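ESSB (Geobacillus thermodenitrificans, PDB 2YNQ) is an integral membrane component of the type VII secretion system, represented here by its extracellular domain, and probably takes part in protein export. Local coordinates at residues 55-66 and 101-111; 31-39 and 79-87. One frame throughout, in Å; residues are numbered along the deposited sequence.

Both contacts join a non-helical or partly helical connection to a helix of the same all-helical domain. Contact 1 sets residues 55-66 against helix 102-118, and contact 2 sets the loop 31-39 against helix 75-85. Contact 1 is partly buried and also lies within reach of the second subunit; contact 2 is more buried, though Glu32 and Glu37 at its margin are exposed. Charged and hydroxyl side chains pair in contact 1, beside a sodium site. In contact 2 one arginine grips backbone carbonyls next to an apolar patch. The two meet where Tyr80 bonds to Leu104 O and Trp81 to Ser66 O.

Contact 1. Residues 55-66 and 101-111; sequences ESLTEEQRQTVS and DRDLIVYALLK. With NA (sodium ion), chain O.
Glu55 and Lys111 form the salt bridge of this contact, with Glu55 OE2 2.8 Å from Lys111 NZ. The lysine uses the syn lone pair of OE2. Tyr107 OH donates to the same oxygen, and the modelled Tyr107 OH to Glu55 OE2 distance is very short, 2.5 Å. One carboxylate oxygen therefore takes two bonds. The carboxylate comes in at the edge of the Tyr107 ring, with the two planes 75° apart. Tyr107 has CG anti to the backbone N (chi1 -170°), which sends the ring out from its helix toward residues 55-66. The lysine charge would probably favour an ionised Glu55.

A second polar pair lies at the start of helix 102-118. Ser66 OG donates to the syn lone pair of Asp101 OD2 at 3.0 Å. Asp101 is also the N-cap of that helix, and its OD1 accepts a weak bond from Leu104 N. Tyr77 bonds to Asp101 OD2 as well.

Apolar contacts fill the middle. Leu57 CD2 lies 3.6 Å from Tyr107 CE1. Val65 CG1 touches Tyr107 CB at 4.0 Å, and Val65 CB meets Leu104 CD2 at 3.9 Å. A polar group also reaches the ring: Gln61 NE2 lies at its edge, 3.5 Å from Tyr107 CE1. The amide is turned 60° from the ring.

The short helix 59-64 opens with a capping box: Thr58 OG1 accepts from Gln61 N, and Gln61 OE1 accepts from Thr58 N. At its far end Arg62 O and Val65 O bind a sodium ion with waters and Asn67 OD1. The arrangement is a short helix, opened by a capping box, packed on the longer helix 102-118, with a sodium site at its C-terminal end.

Contact 2. Residues 31-39 and 79-87; sequences LEDYAPEDM and LYWIYIGRS
Arg86 reaches from the end of helix 75-85 into the loop 31-39, where a type I beta turn runs from Leu31 to Tyr34. The helix ends in a Schellman motif with Ser87 as its C-prime residue. The arginine chain is extended from CG to NE (chi2 -180°, chi3 166°), and this carries the guanidinium across to the turn. There it meets carbonyls at its edge. Leu31 O takes a weak bond from Arg86 NH2, and Tyr34 O takes a weak second one from the same nitrogen. Arg86 NH1 also bonds to Tyr34 O. Glu32 O lies over one face of the group, 3.5 Å above its plane. Tyr51 on helix 41-53 adds a weak hydrogen bond to Arg86 NE. A leucine in place of Arg86 would probably leave the carbonyls of Leu31 and Tyr34 without these donors and the turn less firmly tied to the helix.

Pro36 carries the apolar half. Its ring slides past Ile82 in the opposite direction, with Pro36 CB 3.9 Å from Ile82 CG2. Leu79 CD2 touches the same proline carbon, Pro36 CB, at 3.8 Å. Tyr83 crosses the proline at about a right angle, and Pro36 CG sits 3.8 Å from Tyr83 CE1. Of the arginine bonds, Arg86 NH1 to Tyr34 O is the straighter, 2.7 Å long with an N-H...O angle of 158°, the oxygen lying nearly in the guanidinium plane.

Contact 1. Residues 55-66 and 101-111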
loop_
_atom_site.group_PDB
_atom_site.type_symbol
_atom_site.label_atom_id
_atom_site.label_comp_id
_atom_site.label_asym_id
_atom_site.label_seq_id
_atom_site.Cartn_x
_atom_site.Cartn_y
_atom_site.Cartn_z
ATOM N N GLU D 55 0.110 -5.893 3.442
ATOM C CA GLU D 55 -0.032 -4.439 3.309
ATOM C C GLU D 55 0.644 -3.980 2.006
ATOM O O GLU D 55 1.795 -4.314 1.751
ATOM C CB GLU D 55 0.568 -3.731 4.531
ATOM C CG GLU D 55 0.419 -2.225 4.544
ATOM C CD GLU D 55 -1.007 -1.750 4.795
ATOM O OE1 GLU D 55 -1.895 -2.568 5.114
ATOM O OE2 GLU D 55 -1.251 -0.535 4.663
ATOM N N SER D 56 -0.079 -3.247 1.175
ATOM C CA SER D 56 0.486 -2.704 -0.078
ATOM C C SER D 56 1.475 -1.602 0.182
ATOM O O SER D 56 1.117 -0.449 0.117
ATOM C CB SER D 56 -0.609 -2.094 -0.936
ATOM O OG SER D 56 -1.540 -3.083 -1.295
ATOM N N LEU D 57 2.710 -1.961 0.471
ATOM C CA LEU D 57 3.778 -1.004 0.666
ATOM C C LEU D 57 4.689 -1.043 -0.541
ATOM O O LEU D 57 5.017 -2.118 -1.036
ATOM C CB LEU D 57 4.588 -1.362 1.919
ATOM C CG LEU D 57 3.887 -1.361 3.272
ATOM C CD1 LEU D 57 4.638 -2.222 4.248
ATOM C CD2 LEU D 57 3.784 0.042 3.819
ATOM N N THR D 58 5.105 0.123 -1.022
ATOM C CA THR D 58 6.189 0.170 -2.008
ATOM C C THR D 58 7.468 -0.164 -1.255
ATOM O O THR D 58 7.510 -0.123 -0.009
ATOM C CB THR D 58 6.377 1.567 -2.600
ATOM O OG1 THR D 58 6.738 2.461 -1.543
ATOM C CG2 THR D 58 5.102 2.059 -3.285
ATOM N N GLU D 59 8.510 -0.470 -2.009
ATOM C CA GLU D 59 9.824 -0.708 -1.460
ATOM C C GLU D 59 10.292 0.457 -0.560
ATOM O O GLU D 59 10.859 0.225 0.514
ATOM C CB GLU D 59 10.805 -0.934 -2.617
ATOM C CG GLU D 59 11.952 -1.857 -2.296
ATOM C CD GLU D 59 11.497 -3.110 -1.579
ATOM O OE1 GLU D 59 10.728 -3.918 -2.173
ATOM O OE2 GLU D 59 11.910 -3.275 -0.409
ATOM N N GLU D 60 10.043 1.695 -0.992
ATOM C CA GLU D 60 10.390 2.873 -0.200
ATOM C C GLU D 60 9.656 2.896 1.150
ATOM O O GLU D 60 10.288 3.101 2.195
ATOM C CB GLU D 60 10.102 4.177 -0.959
ATOM C CG GLU D 60 10.887 4.366 -2.252
ATOM C CD GLU D 60 10.307 3.600 -3.448
ATOM O OE1 GLU D 60 9.092 3.268 -3.473
ATOM O OE2 GLU D 60 11.093 3.344 -4.380
ATOM N N GLN D 61 8.334 2.687 1.113
ATOM C CA GLN D 61 7.520 2.648 2.329
ATOM C C GLN D 61 8.072 1.587 3.266
ATOM O O GLN D 61 8.301 1.840 4.453
ATOM C CB GLN D 61 6.045 2.363 2.005
ATOM C CG GLN D 61 5.309 3.544 1.397
ATOM C CD GLN D 61 3.879 3.239 0.967
ATOM O OE1 GLN D 61 3.613 2.360 0.142
ATOM N NE2 GLN D 61 2.950 3.999 1.510
ATOM N N ARG D 62 8.299 0.413 2.696
ATOM C CA ARG D 62 8.857 -0.731 3.380
ATOM C C ARG D 62 10.148 -0.421 4.119
ATOM O O ARG D 62 10.310 -0.815 5.266
ATOM C CB ARG D 62 9.140 -1.794 2.341
ATOM C CG ARG D 62 9.068 -3.195 2.819
ATOM C CD ARG D 62 9.298 -4.083 1.604
ATOM N NE ARG D 62 8.087 -4.161 0.784
ATOM C CZ ARG D 62 7.137 -5.067 0.973
ATOM N NH1 ARG D 62 7.266 -5.964 1.933
ATOM N NH2 ARG D 62 6.067 -5.076 0.200
ATOM N N GLN D 63 11.066 0.273 3.460
ATOM C CA GLN D 63 12.320 0.700 4.080
ATOM C C GLN D 63 12.074 1.677 5.221
ATOM O O GLN D 63 12.833 1.737 6.180
ATOM C CB GLN D 63 13.225 1.384 3.043
ATOM C CG GLN D 63 13.993 0.430 2.127
ATOM C CD GLN D 63 14.619 1.113 0.880
ATOM O OE1 GLN D 63 14.987 0.430 -0.080
ATOM N NE2 GLN D 63 14.741 2.449 0.902
ATOM N N THR D 64 11.005 2.448 5.096
ATOM C CA THR D 64 10.713 3.550 5.982
ATOM C C THR D 64 10.060 3.096 7.281
ATOM O O THR D 64 10.431 3.595 8.334
ATOM C CB THR D 64 9.781 4.565 5.277
ATOM O OG1 THR D 64 10.325 4.898 3.998
ATOM C CG2 THR D 64 9.599 5.841 6.100
ATOM N N VAL D 65 9.093 2.176 7.211
ATOM C CA VAL D 65 8.258 1.841 8.381
ATOM C C VAL D 65 8.757 0.643 9.179
ATOM O O VAL D 65 9.472 -0.208 8.651
ATOM C CB VAL D 65 6.751 1.624 8.018
ATOM C CG1 VAL D 65 6.142 2.883 7.460
ATOM C CG2 VAL D 65 6.553 0.427 7.073
ATOM N N SER D 66 8.369 0.580 10.451
ATOM C CA SER D 66 8.718 -0.544 11.325
ATOM C C SER D 66 7.723 -1.671 11.109
ATOM O O SER D 66 6.799 -1.844 11.909
ATOM C CB SER D 66 8.648 -0.136 12.798
ATOM O OG SER D 66 9.648 0.792 13.151
ATOM N N ASP D 101 6.730 6.399 17.501
ATOM C CA ASP D 101 7.459 5.954 16.329
ATOM C C ASP D 101 7.076 6.882 15.180
ATOM O O ASP D 101 5.945 6.825 14.676
ATOM C CB ASP D 101 7.090 4.501 16.004
ATOM C CG ASP D 101 7.941 3.906 14.885
ATOM O OD1 ASP D 101 8.096 4.556 13.808
ATOM O OD2 ASP D 101 8.447 2.770 15.097
ATOM N N ARG D 102 8.012 7.736 14.778
ATOM C CA ARG D 102 7.736 8.832 13.823
ATOM C C ARG D 102 7.117 8.353 12.514
ATOM O O ARG D 102 6.045 8.808 12.122
ATOM C CB ARG D 102 9.005 9.638 13.547
ATOM C CG ARG D 102 8.786 10.826 12.640
ATOM C CD ARG D 102 9.828 10.852 11.530
ATOM N NE ARG D 102 11.173 10.837 12.079
ATOM C CZ ARG D 102 12.096 9.906 11.850
ATOM N NH1 ARG D 102 11.872 8.882 11.045
ATOM N NH2 ARG D 102 13.279 10.028 12.427
ATOM N N ASP D 103 7.778 7.408 11.855
ATOM C CA ASP D 103 7.334 6.943 10.554
ATOM C C ASP D 103 6.040 6.166 10.602
ATOM O O ASP D 103 5.322 6.105 9.599
ATOM C CB ASP D 103 8.449 6.175 9.870
ATOM C CG ASP D 103 9.723 7.007 9.766
ATOM O OD1 ASP D 103 9.621 8.236 9.531
ATOM O OD2 ASP D 103 10.817 6.453 9.945
ATOM N N LEU D 104 5.712 5.615 11.773
ATOM C CA LEU D 104 4.443 4.954 11.938
ATOM C C LEU D 104 3.333 5.987 12.082
ATOM O O LEU D 104 2.233 5.790 11.563
ATOM C CB LEU D 104 4.465 3.939 13.099
ATOM C CG LEU D 104 5.296 2.651 12.910
ATOM C CD1 LEU D 104 4.979 1.632 13.999
ATOM C CD2 LEU D 104 5.118 2.004 11.557
ATOM N N ILE D 105 3.614 7.091 12.760
ATOM C CA ILE D 105 2.648 8.190 12.848
ATOM C C ILE D 105 2.395 8.715 11.450
ATOM O O ILE D 105 1.245 8.866 11.033
ATOM C CB ILE D 105 3.118 9.343 13.776
ATOM C CG1 ILE D 105 3.327 8.822 15.209
ATOM C CG2 ILE D 105 2.120 10.506 13.732
ATOM C CD1 ILE D 105 4.054 9.798 16.177
ATOM N N VAL D 106 3.461 8.948 10.699
ATOM C CA VAL D 106 3.283 9.432 9.342
ATOM C C VAL D 106 2.458 8.452 8.517
ATOM O O VAL D 106 1.538 8.859 7.796
ATOM C CB VAL D 106 4.623 9.714 8.637
ATOM C CG1 VAL D 106 4.388 9.939 7.168
ATOM C CG2 VAL D 106 5.316 10.909 9.269
ATOM N N TYR D 107 2.774 7.167 8.614
ATOM C CA TYR D 107 2.047 6.187 7.806
ATOM C C TYR D 107 0.553 6.150 8.155
ATOM O O TYR D 107 -0.312 6.074 7.267
ATOM C CB TYR D 107 2.667 4.813 7.946
ATOM C CG TYR D 107 2.105 3.844 6.961
ATOM C CD1 TYR D 107 2.506 3.879 5.621
ATOM C CD2 TYR D 107 1.167 2.896 7.353
ATOM C CE1 TYR D 107 1.989 2.994 4.701
ATOM C CE2 TYR D 107 0.648 1.986 6.441
ATOM C CZ TYR D 107 1.053 2.046 5.123
ATOM O OH TYR D 107 0.512 1.176 4.210
ATOM N N ALA D 108 0.252 6.238 9.446
ATOM C CA ALA D 108 -1.122 6.261 9.908
ATOM C C ALA D 108 -1.841 7.545 9.471
ATOM O O ALA D 108 -3.014 7.517 9.092
ATOM C CB ALA D 108 -1.155 6.097 11.409
ATOM N N LEU D 109 -1.116 8.662 9.489
ATOM C CA LEU D 109 -1.646 9.945 8.999
ATOM C C LEU D 109 -2.039 9.834 7.526
ATOM O O LEU D 109 -3.107 10.318 7.115
ATOM C CB LEU D 109 -0.641 11.072 9.217
ATOM C CG LEU D 109 -0.600 11.623 10.647
ATOM C CD1 LEU D 109 0.666 12.445 10.882
ATOM C CD2 LEU D 109 -1.883 12.435 11.033
ATOM N N LEU D 110 -1.186 9.168 6.740
ATOM C CA LEU D 110 -1.513 8.896 5.331
ATOM C C LEU D 110 -2.780 8.065 5.152
ATOM O O LEU D 110 -3.618 8.406 4.331
ATOM C CB LEU D 110 -0.337 8.259 4.604
ATOM C CG LEU D 110 0.807 9.246 4.313
ATOM C CD1 LEU D 110 2.052 8.478 3.874
ATOM C CD2 LEU D 110 0.434 10.360 3.287
ATOM N N LYS D 111 -2.944 6.990 5.923
ATOM C CA LYS D 111 -4.179 6.189 5.833
ATOM C C LYS D 111 -5.378 7.014 6.294
ATOM O O LYS D 111 -6.461 6.927 5.723
ATOM C CB LYS D 111 -4.069 4.890 6.641
ATOM C CG LYS D 111 -3.116 3.850 6.056
ATOM C CD LYS D 111 -3.412 3.536 4.575
ATOM C CE LYS D 111 -2.791 2.225 4.097
ATOM N NZ LYS D 111 -3.584 0.998 4.543
HETATM NA NA NA O . 10.887 -1.645 7.273
HETATM O O HOH W 1 12.540 -0.539 8.748
HETATM O O HOH W 2 11.338 -2.780 9.967
HETATM O O HOH W 3 12.552 -3.350 6.625
#

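Contact 2. Residues 31-39 and 79-87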
loop_
_atom_site.group_PDB
_atom_site.type_symbol
_atom_site.label_atom_id
_atom_site.label_comp_id
_atom_site.label_asym_id
_atom_site.label_seq_id
_atom_site.Cartn_x
_atom_site.Cartn_y
_atom_site.Cartn_z
ATOM N N LEU D 31 -10.332 -14.387 11.773
ATOM C CA LEU D 31 -10.212 -13.657 13.009
ATOM C C LEU D 31 -10.928 -12.331 12.995
ATOM O O LEU D 31 -10.885 -11.609 13.982
ATOM C CB LEU D 31 -8.746 -13.457 13.355
ATOM C CG LEU D 31 -8.040 -14.733 13.778
ATOM C CD1 LEU D 31 -6.581 -14.470 14.063
ATOM C CD2 LEU D 31 -8.742 -15.400 14.987
ATOM N N GLU D 32 -11.618 -12.016 11.898
ATOM C CA GLU D 32 -12.146 -10.675 11.695
ATOM C C GLU D 32 -13.175 -10.218 12.739
ATOM O O GLU D 32 -13.228 -9.037 13.060
ATOM C CB GLU D 32 -12.686 -10.523 10.279
ATOM C CG GLU D 32 -13.965 -11.286 10.019
ATOM C CD GLU D 32 -14.330 -11.376 8.539
ATOM O OE1 GLU D 32 -13.662 -10.706 7.701
ATOM O OE2 GLU D 32 -15.284 -12.138 8.229
ATOM N N ASP D 33 -13.971 -11.135 13.286
ATOM C CA ASP D 33 -14.977 -10.753 14.279
ATOM C C ASP D 33 -14.435 -10.640 15.694
ATOM O O ASP D 33 -15.203 -10.437 16.638
ATOM C CB ASP D 33 -16.144 -11.736 14.274
ATOM C CG ASP D 33 -16.904 -11.733 12.960
ATOM O OD1 ASP D 33 -16.977 -10.666 12.311
ATOM O OD2 ASP D 33 -17.426 -12.805 12.570
ATOM N N TYR D 34 -13.122 -10.776 15.841
ATOM C CA TYR D 34 -12.504 -10.873 17.154
ATOM C C TYR D 34 -11.659 -9.639 17.488
ATOM O O TYR D 34 -10.978 -9.093 16.613
ATOM C CB TYR D 34 -11.650 -12.149 17.253
ATOM C CG TYR D 34 -12.458 -13.431 17.130
ATOM C CD1 TYR D 34 -13.245 -13.874 18.182
ATOM C CD2 TYR D 34 -12.449 -14.190 15.951
ATOM C CE1 TYR D 34 -13.992 -15.026 18.069
ATOM C CE2 TYR D 34 -13.198 -15.338 15.832
ATOM C CZ TYR D 34 -13.966 -15.751 16.896
ATOM O OH TYR D 34 -14.711 -16.895 16.827
ATOM N N ALA D 35 -11.700 -9.237 18.761
ATOM C CA ALA D 35 -10.963 -8.088 19.262
ATOM C C ALA D 35 -9.520 -8.472 19.458
ATOM O O ALA D 35 -9.231 -9.416 20.176
ATOM C CB ALA D 35 -11.550 -7.595 20.572
ATOM N N PRO D 36 -8.602 -7.730 18.831
ATOM C CA PRO D 36 -7.179 -8.061 18.884
ATOM C C PRO D 36 -6.562 -7.894 20.270
ATOM O O PRO D 36 -5.614 -8.600 20.594
ATOM C CB PRO D 36 -6.549 -7.072 17.886
ATOM C CG PRO D 36 -7.510 -5.982 17.772
ATOM C CD PRO D 36 -8.866 -6.579 17.948
ATOM N N GLU D 37 -7.100 -6.983 21.076
ATOM C CA GLU D 37 -6.537 -6.673 22.380
ATOM C C GLU D 37 -6.660 -7.868 23.341
ATOM O O GLU D 37 -5.867 -8.014 24.258
ATOM C CB GLU D 37 -7.183 -5.407 22.979
ATOM C CG GLU D 37 -7.127 -4.139 22.089
ATOM C CD GLU D 37 -8.164 -4.147 20.937
ATOM O OE1 GLU D 37 -9.168 -4.888 20.990
ATOM O OE2 GLU D 37 -7.980 -3.405 19.949
ATOM N N ASP D 38 -7.647 -8.730 23.124
ATOM C CA ASP D 38 -7.808 -9.877 24.008
ATOM C C ASP D 38 -7.182 -11.180 23.496
ATOM O O ASP D 38 -7.261 -12.213 24.160
ATOM C CB ASP D 38 -9.276 -10.114 24.380
ATOM C CG ASP D 38 -9.408 -10.703 25.779
ATOM O OD1 ASP D 38 -8.878 -10.044 26.715
ATOM O OD2 ASP D 38 -9.984 -11.823 25.939
ATOM N N MET D 39 -6.567 -11.133 22.324
ATOM C CA MET D 39 -5.961 -12.315 21.754
ATOM C C MET D 39 -4.702 -12.728 22.509
ATOM O O MET D 39 -3.959 -11.871 22.989
ATOM C CB MET D 39 -5.620 -12.044 20.296
ATOM C CG MET D 39 -6.792 -12.182 19.373
ATOM S SD MET D 39 -6.399 -11.602 17.721
ATOM C CE MET D 39 -8.029 -11.708 16.974
ATOM N N LEU D 79 -0.588 -4.485 17.480
ATOM C CA LEU D 79 -1.878 -3.814 17.461
ATOM C C LEU D 79 -1.916 -2.732 16.400
ATOM O O LEU D 79 -2.909 -2.612 15.676
ATOM C CB LEU D 79 -2.226 -3.244 18.840
ATOM C CG LEU D 79 -2.515 -4.312 19.904
ATOM C CD1 LEU D 79 -2.666 -3.702 21.342
ATOM C CD2 LEU D 79 -3.729 -5.163 19.505
ATOM N N TYR D 80 -0.832 -1.964 16.283
ATOM C CA TYR D 80 -0.725 -0.955 15.238
ATOM C C TYR D 80 -1.034 -1.562 13.866
ATOM O O TYR D 80 -1.902 -1.068 13.150
ATOM C CB TYR D 80 0.665 -0.343 15.213
ATOM C CG TYR D 80 0.854 0.581 14.039
ATOM C CD1 TYR D 80 0.534 1.926 14.143
ATOM C CD2 TYR D 80 1.343 0.111 12.811
ATOM C CE1 TYR D 80 0.695 2.792 13.055
ATOM C CE2 TYR D 80 1.512 0.971 11.723
ATOM C CZ TYR D 80 1.178 2.313 11.856
ATOM O OH TYR D 80 1.324 3.204 10.809
ATOM N N TRP D 81 -0.330 -2.636 13.508
ATOM C CA TRP D 81 -0.489 -3.210 12.177
ATOM C C TRP D 81 -1.841 -3.866 11.967
ATOM O O TRP D 81 -2.381 -3.846 10.853
ATOM C CB TRP D 81 0.673 -4.157 11.841
ATOM C CG TRP D 81 1.913 -3.349 11.543
ATOM C CD1 TRP D 81 3.026 -3.220 12.328
ATOM C CD2 TRP D 81 2.122 -2.494 10.398
ATOM N NE1 TRP D 81 3.920 -2.351 11.733
ATOM C CE2 TRP D 81 3.395 -1.910 10.541
ATOM C CE3 TRP D 81 1.358 -2.185 9.262
ATOM C CZ2 TRP D 81 3.925 -1.018 9.593
ATOM C CZ3 TRP D 81 1.882 -1.302 8.318
ATOM C CH2 TRP D 81 3.155 -0.730 8.492
ATOM N N ILE D 82 -2.403 -4.426 13.034
ATOM C CA ILE D 82 -3.711 -5.024 12.940
ATOM C C ILE D 82 -4.753 -3.928 12.663
ATOM O O ILE D 82 -5.643 -4.102 11.807
ATOM C CB ILE D 82 -4.071 -5.832 14.214
ATOM C CG1 ILE D 82 -3.188 -7.088 14.326
ATOM C CG2 ILE D 82 -5.568 -6.179 14.215
ATOM C CD1 ILE D 82 -3.207 -7.803 15.721
ATOM N N TYR D 83 -4.641 -2.797 13.352
ATOM C CA TYR D 83 -5.587 -1.695 13.081
ATOM C C TYR D 83 -5.385 -1.062 11.725
ATOM O O TYR D 83 -6.362 -0.662 11.065
ATOM C CB TYR D 83 -5.516 -0.585 14.119
ATOM C CG TYR D 83 -5.813 -1.004 15.528
ATOM C CD1 TYR D 83 -6.883 -1.849 15.833
ATOM C CD2 TYR D 83 -5.036 -0.506 16.573
ATOM C CE1 TYR D 83 -7.139 -2.219 17.164
ATOM C CE2 TYR D 83 -5.285 -0.850 17.883
ATOM C CZ TYR D 83 -6.335 -1.711 18.174
ATOM O OH TYR D 83 -6.555 -2.017 19.502
ATOM N N ILE D 84 -4.127 -0.915 11.319
ATOM C CA ILE D 84 -3.868 -0.478 9.955
ATOM C C ILE D 84 -4.570 -1.456 9.026
ATOM O O ILE D 84 -5.301 -1.036 8.136
ATOM C CB ILE D 84 -2.375 -0.432 9.592
ATOM C CG1 ILE D 84 -1.668 0.743 10.286
ATOM C CG2 ILE D 84 -2.223 -0.360 8.085
ATOM C CD1 ILE D 84 -2.048 2.185 9.765
ATOM N N GLY D 85 -4.381 -2.760 9.250
ATOM C CA GLY D 85 -4.996 -3.775 8.376
ATOM C C GLY D 85 -6.520 -3.710 8.348
ATOM O O GLY D 85 -7.137 -3.989 7.330
ATOM N N ARG D 86 -7.134 -3.338 9.472
ATOM C CA ARG D 86 -8.593 -3.301 9.564
ATOM C C ARG D 86 -9.130 -1.930 9.172
ATOM O O ARG D 86 -10.320 -1.675 9.282
ATOM C CB ARG D 86 -9.081 -3.688 10.969
ATOM C CG ARG D 86 -8.775 -5.106 11.331
ATOM C CD ARG D 86 -9.250 -5.531 12.711
ATOM N NE ARG D 86 -9.200 -7.002 12.818
ATOM C CZ ARG D 86 -9.722 -7.718 13.811
ATOM N NH1 ARG D 86 -10.353 -7.126 14.820
ATOM N NH2 ARG D 86 -9.628 -9.043 13.781
ATOM N N SER D 87 -8.256 -1.059 8.691
ATOM C CA SER D 87 -8.657 0.283 8.280
ATOM C C SER D 87 -9.211 1.083 9.456
ATOM O O SER D 87 -10.196 1.803 9.320
ATOM C CB SER D 87 -9.690 0.219 7.136
ATOM O OG SER D 87 -9.138 -0.436 6.005
#